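Local coordinates for protein CmeC (Campylobacter jejuni, PDB 4MT4) that probably serves as the trimeric outer membrane channel of a drug efflux system, a lipid-anchored tube through which exported compounds leave the cell, at residues T162-V167 / S434-I439; L20-W25 / I260-S265. One frame throughout, in Å; residues are numbered along the deposited sequence.

Contact 1 (T162-V167 / S434-I439)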
loop_
_atom_site.group_PDB
_atom_site.type_symbol
_atom_site.label_atom_id
_atom_site.label_comp_id
_atom_site.label_asym_id
_atom_site.label_seq_id
_atom_site.Cartn_x
_atom_site.Cartn_y
_atom_site.Cartn_z
ATOM N N THR B 162 13.770 -16.956 0.136
ATOM C CA THR B 162 12.707 -17.775 -0.439
ATOM C C THR B 162 13.256 -19.154 -0.793
ATOM O O THR B 162 12.583 -20.170 -0.615
ATOM C CB THR B 162 12.095 -17.121 -1.694
ATOM O OG1 THR B 162 11.478 -15.881 -1.332
ATOM C CG2 THR B 162 11.051 -18.030 -2.330
ATOM N N TYR B 163 14.491 -19.174 -1.288
ATOM C CA TYR B 163 15.178 -20.422 -1.599
ATOM C C TYR B 163 15.310 -21.295 -0.357
ATOM O O TYR B 163 15.006 -22.486 -0.390
ATOM C CB TYR B 163 16.562 -20.141 -2.191
ATOM C CG TYR B 163 17.458 -21.359 -2.297
ATOM C CD1 TYR B 163 17.348 -22.235 -3.370
ATOM C CD2 TYR B 163 18.416 -21.630 -1.328
ATOM C CE1 TYR B 163 18.165 -23.347 -3.474
ATOM C CE2 TYR B 163 19.238 -22.740 -1.421
ATOM C CZ TYR B 163 19.108 -23.595 -2.496
ATOM O OH TYR B 163 19.921 -24.698 -2.598
ATOM N N PHE B 164 15.760 -20.687 0.735
ATOM C CA PHE B 164 15.974 -21.398 1.989
ATOM C C PHE B 164 14.662 -21.862 2.613
ATOM O O PHE B 164 14.605 -22.922 3.238
ATOM C CB PHE B 164 16.744 -20.515 2.972
ATOM C CG PHE B 164 18.231 -20.524 2.755
ATOM C CD1 PHE B 164 18.883 -21.696 2.409
ATOM C CD2 PHE B 164 18.974 -19.362 2.886
ATOM C CE1 PHE B 164 20.249 -21.713 2.205
ATOM C CE2 PHE B 164 20.344 -19.371 2.682
ATOM C CZ PHE B 164 20.982 -20.550 2.340
ATOM N N ASN B 165 13.610 -21.066 2.447
ATOM C CA ASN B 165 12.280 -21.463 2.893
ATOM C C ASN B 165 11.757 -22.630 2.065
ATOM O O ASN B 165 10.993 -23.464 2.556
ATOM C CB ASN B 165 11.305 -20.288 2.817
ATOM C CG ASN B 165 11.519 -19.275 3.924
ATOM O OD1 ASN B 165 12.072 -19.596 4.976
ATOM N ND2 ASN B 165 11.076 -18.045 3.693
ATOM N N LEU B 166 12.176 -22.682 0.805
ATOM C CA LEU B 166 11.800 -23.775 -0.083
ATOM C C LEU B 166 12.517 -25.064 0.308
ATOM O O LEU B 166 11.903 -26.131 0.364
ATOM C CB LEU B 166 12.114 -23.422 -1.536
ATOM C CG LEU B 166 11.878 -24.547 -2.544
ATOM C CD1 LEU B 166 10.413 -24.970 -2.547
ATOM C CD2 LEU B 166 12.325 -24.136 -3.938
ATOM N N VAL B 167 13.816 -24.958 0.573
ATOM C CA VAL B 167 14.609 -26.104 1.009
ATOM C C VAL B 167 14.092 -26.618 2.347
ATOM O O VAL B 167 14.051 -27.824 2.591
ATOM C CB VAL B 167 16.107 -25.750 1.137
ATOM C CG1 VAL B 167 16.906 -26.971 1.548
ATOM C CG2 VAL B 167 16.634 -25.189 -0.173
ATOM N N SER B 434 15.948 -20.888 9.458
ATOM C CA SER B 434 15.675 -19.608 10.095
ATOM C C SER B 434 17.001 -18.956 10.450
ATOM O O SER B 434 17.107 -17.732 10.502
ATOM C CB SER B 434 14.807 -19.775 11.342
ATOM O OG SER B 434 13.513 -20.244 11.005
ATOM N N TYR B 435 18.011 -19.784 10.692
ATOM C CA TYR B 435 19.350 -19.288 10.976
ATOM C C TYR B 435 20.029 -18.822 9.697
ATOM O O TYR B 435 20.768 -17.839 9.700
ATOM C CB TYR B 435 20.205 -20.357 11.661
ATOM C CG TYR B 435 21.591 -19.859 12.012
ATOM C CD1 TYR B 435 21.786 -18.994 13.082
ATOM C CD2 TYR B 435 22.702 -20.245 11.271
ATOM C CE1 TYR B 435 23.048 -18.528 13.403
ATOM C CE2 TYR B 435 23.965 -19.785 11.587
ATOM C CZ TYR B 435 24.134 -18.928 12.654
ATOM O OH TYR B 435 25.395 -18.468 12.972
ATOM N N ALA B 436 19.776 -19.542 8.607
ATOM C CA ALA B 436 20.299 -19.166 7.298
ATOM C C ALA B 436 19.742 -17.810 6.884
ATOM O O ALA B 436 20.474 -16.951 6.394
ATOM C CB ALA B 436 19.958 -20.226 6.261
ATOM N N ASN B 437 18.444 -17.622 7.096
ATOM C CA ASN B 437 17.789 -16.357 6.788
ATOM C C ASN B 437 18.160 -15.261 7.781
ATOM O O ASN B 437 18.038 -14.073 7.478
ATOM C CB ASN B 437 16.269 -16.533 6.757
ATOM C CG ASN B 437 15.800 -17.341 5.562
ATOM O OD1 ASN B 437 16.558 -17.578 4.622
ATOM N ND2 ASN B 437 14.539 -17.758 5.588
ATOM N N SER B 438 18.606 -15.662 8.967
ATOM C CA SER B 438 19.046 -14.704 9.973
ATOM C C SER B 438 20.365 -14.078 9.539
ATOM O O SER B 438 20.643 -12.918 9.843
ATOM C CB SER B 438 19.197 -15.370 11.342
ATOM O OG SER B 438 20.352 -16.192 11.390
ATOM N N ILE B 439 21.172 -14.857 8.826
ATOM C CA ILE B 439 22.424 -14.361 8.267
ATOM C C ILE B 439 22.136 -13.280 7.233
ATOM O O ILE B 439 22.776 -12.230 7.217
ATOM C CB ILE B 439 23.246 -15.488 7.609
ATOM C CG1 ILE B 439 23.535 -16.602 8.615
ATOM C CG2 ILE B 439 24.543 -14.940 7.042
ATOM C CD1 ILE B 439 24.358 -16.154 9.800
#
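Asn437 ND2 reaches across to Asn165 OD1 at 3.1 Å, the one hydrogen bond between segments 162-167 and 434-439. It is weak, bent to 123° at the hydrogen, and the two amide planes stand 83° apart, so the groups meet nearly at right angles instead of pairing flat. Each of these asparagines leaves its helix beside the cleft, and only the end of the side chain turns inward; for Asn437 this follows from CG lying anti to the carbonyl carbon (chi1 -70°).

The other arm of the same amide goes to Phe164. Asn437 OD1 is buried with no hydrogen-bonding partner in the model. It sits 3.4 Å from Phe164 CB and 3.5 Å from Phe164 CD2, near the ring plane, where the slightly positive edge probably compensates it a little. Over one face of that ring comes Ala436, its CB 3.7 Å from the centroid of the Phe164 ring, a CH-pi contact displaced toward CD2 and CE2. Phe164 also meets Phe41 edge-to-face and rests on Leu46, while Asn437 O accepts a bond from Gln161 NE2.

The segment axes run antiparallel, 9.4 Å apart. The alanine methyl and the ring fill the interface where helices 129-195 and 411-445 pack side by side, as in the antiparallel helical barrel of outer membrane factor channels.

Contact 2 (L20-W25 / I260-S265)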
loop_
_atom_site.group_PDB
_atom_site.type_symbol
_atom_site.label_atom_id
_atom_site.label_comp_id
_atom_site.label_asym_id
_atom_site.label_seq_id
_atom_site.Cartn_x
_atom_site.Cartn_y
_atom_site.Cartn_z
ATOM N N LEU B 20 27.178 -6.893 20.574
ATOM C CA LEU B 20 25.726 -6.835 20.461
ATOM C C LEU B 20 25.165 -8.048 19.724
ATOM O O LEU B 20 24.100 -8.556 20.073
ATOM C CB LEU B 20 25.302 -5.547 19.754
ATOM C CG LEU B 20 23.797 -5.347 19.549
ATOM C CD1 LEU B 20 23.058 -5.416 20.877
ATOM C CD2 LEU B 20 23.522 -4.028 18.846
ATOM N N GLY B 21 25.887 -8.510 18.710
ATOM C CA GLY B 21 25.463 -9.664 17.941
ATOM C C GLY B 21 26.474 -10.793 17.969
ATOM O O GLY B 21 26.543 -11.602 17.045
ATOM N N ALA B 22 27.265 -10.847 19.033
ATOM C CA ALA B 22 28.279 -11.885 19.171
ATOM C C ALA B 22 28.084 -12.690 20.449
ATOM O O ALA B 22 27.887 -12.126 21.524
ATOM C CB ALA B 22 29.670 -11.270 19.139
ATOM N N LEU B 23 28.133 -14.013 20.325
ATOM C CA LEU B 23 28.066 -14.886 21.488
ATOM C C LEU B 23 29.377 -14.817 22.263
ATOM O O LEU B 23 30.406 -14.418 21.719
ATOM C CB LEU B 23 27.758 -16.326 21.070
ATOM C CG LEU B 23 26.366 -16.562 20.476
ATOM C CD1 LEU B 23 26.193 -18.011 20.057
ATOM C CD2 LEU B 23 25.283 -16.156 21.465
ATOM N N SER B 24 29.335 -15.207 23.533
ATOM C CA SER B 24 30.491 -15.088 24.420
ATOM C C SER B 24 31.689 -15.908 23.943
ATOM O O SER B 24 32.835 -15.582 24.252
ATOM C CB SER B 24 30.109 -15.504 25.843
ATOM O OG SER B 24 29.489 -16.778 25.851
ATOM N N TRP B 25 31.421 -16.968 23.187
ATOM C CA TRP B 25 32.486 -17.799 22.636
ATOM C C TRP B 25 32.727 -17.493 21.161
ATOM O O TRP B 25 33.471 -18.201 20.482
ATOM C CB TRP B 25 32.160 -19.282 22.822
ATOM C CG TRP B 25 30.796 -19.677 22.343
ATOM C CD1 TRP B 25 29.651 -19.733 23.084
ATOM C CD2 TRP B 25 30.434 -20.083 21.017
ATOM N NE1 TRP B 25 28.600 -20.144 22.301
ATOM C CE2 TRP B 25 29.055 -20.366 21.028
ATOM C CE3 TRP B 25 31.144 -20.233 19.821
ATOM C CZ2 TRP B 25 28.370 -20.789 19.891
ATOM C CZ3 TRP B 25 30.463 -20.653 18.693
ATOM C CH2 TRP B 25 29.090 -20.926 18.737
ATOM N N ILE B 260 30.314 -11.910 9.061
ATOM C CA ILE B 260 29.330 -10.838 9.104
ATOM C C ILE B 260 29.514 -9.999 10.367
ATOM O O ILE B 260 30.021 -10.497 11.372
ATOM C CB ILE B 260 27.888 -11.390 9.052
ATOM C CG1 ILE B 260 27.617 -12.298 10.251
ATOM C CG2 ILE B 260 27.645 -12.129 7.746
ATOM C CD1 ILE B 260 26.204 -12.834 10.299
ATOM N N PRO B 261 29.114 -8.717 10.314
ATOM C CA PRO B 261 29.225 -7.828 11.477
ATOM C C PRO B 261 28.490 -8.352 12.708
ATOM O O PRO B 261 27.465 -9.022 12.582
ATOM C CB PRO B 261 28.586 -6.527 10.981
ATOM C CG PRO B 261 28.782 -6.554 9.512
ATOM C CD PRO B 261 28.651 -7.995 9.116
ATOM N N THR B 262 29.025 -8.048 13.885
ATOM C CA THR B 262 28.393 -8.420 15.144
ATOM C C THR B 262 28.020 -7.166 15.923
ATOM O O THR B 262 27.411 -7.237 16.990
ATOM C CB THR B 262 29.313 -9.303 16.005
ATOM O OG1 THR B 262 30.483 -8.563 16.374
ATOM C CG2 THR B 262 29.727 -10.553 15.240
ATOM N N GLY B 263 28.402 -6.018 15.378
ATOM C CA GLY B 263 28.079 -4.729 15.960
ATOM C C GLY B 263 27.808 -3.724 14.856
ATOM O O GLY B 263 28.136 -3.973 13.696
ATOM N N ILE B 264 27.211 -2.591 15.206
ATOM C CA ILE B 264 26.871 -1.592 14.201
ATOM C C ILE B 264 28.134 -0.920 13.662
ATOM O O ILE B 264 29.107 -0.714 14.390
ATOM C CB ILE B 264 25.894 -0.531 14.763
ATOM C CG1 ILE B 264 25.356 0.357 13.637
ATOM C CG2 ILE B 264 26.548 0.294 15.867
ATOM C CD1 ILE B 264 24.154 1.178 14.029
ATOM N N SER B 265 28.122 -0.605 12.371
ATOM C CA SER B 265 29.268 0.018 11.722
ATOM C C SER B 265 29.366 1.500 12.066
ATOM O O SER B 265 28.368 2.136 12.402
ATOM C CB SER B 265 29.181 -0.162 10.207
ATOM O OG SER B 265 30.230 0.524 9.550
HETATM O O HOH W 1 26.122 -11.286 13.590
#
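Thr262, which gives up by far the most surface here, meets residues 20-22 with both its backbone and its side chain. Its carbonyl O accepts the amide of Gly21 in a short bond, 2.6 Å from Gly21 N to Thr262 O. The donor lies in the carbonyl plane with a C=O...N angle of 152°, although the N-H itself points somewhat aside (135° at the hydrogen). With no side chain at Gly21, Thr262 O can come up close against its backbone, on the side where a CB would point, and the CA atoms of Gly21 and Thr262 come within 4.2 Å. Leu20 CB passes 3.9 Å from Thr262 O, and its side chain packs on Tyr245 of a second subunit.

Neither segment is helix or strand: the contact joins the loop before helix 44-56 to the connection between helices 240-245 and 273-293, layered outside the long helices in what is probably the equatorial region of this family. One residue further on, Ala22 CB touches Thr262 CB at 3.7 Å. The threonine hydroxyl, set between the backbone N and the carbonyl carbon (chi1 64°), bonds with Asn18 O and Thr29 N, and a backbone bond to Thr29 helps to fix the residue. A water lies 2.8 Å from Pro261 O and, in a weak and long contact, 3.5 Å from Gly21 O.

The centres of contact 1 and contact 2 are about 20 Å apart, on the same side of the chain's centre, and their segments alternate along the sequence. They touch directly: Ile439 CD1 of helix 411-445 packs 3.8 Å from Ile260 CD1 at the start of 260-265. Arg376 of helix 339-405 makes a polar bridge, its NH1 bonded to Tyr435 OH and its NH2 to Gly21 O. Contact 2 also lies next to a second subunit, where Ile264 packs on Leu244 of that subunit, whereas no other chain of the assembly touches contact 1. Neither includes residues of the lipid pocket at Cys1 and Ile124 to Leu126.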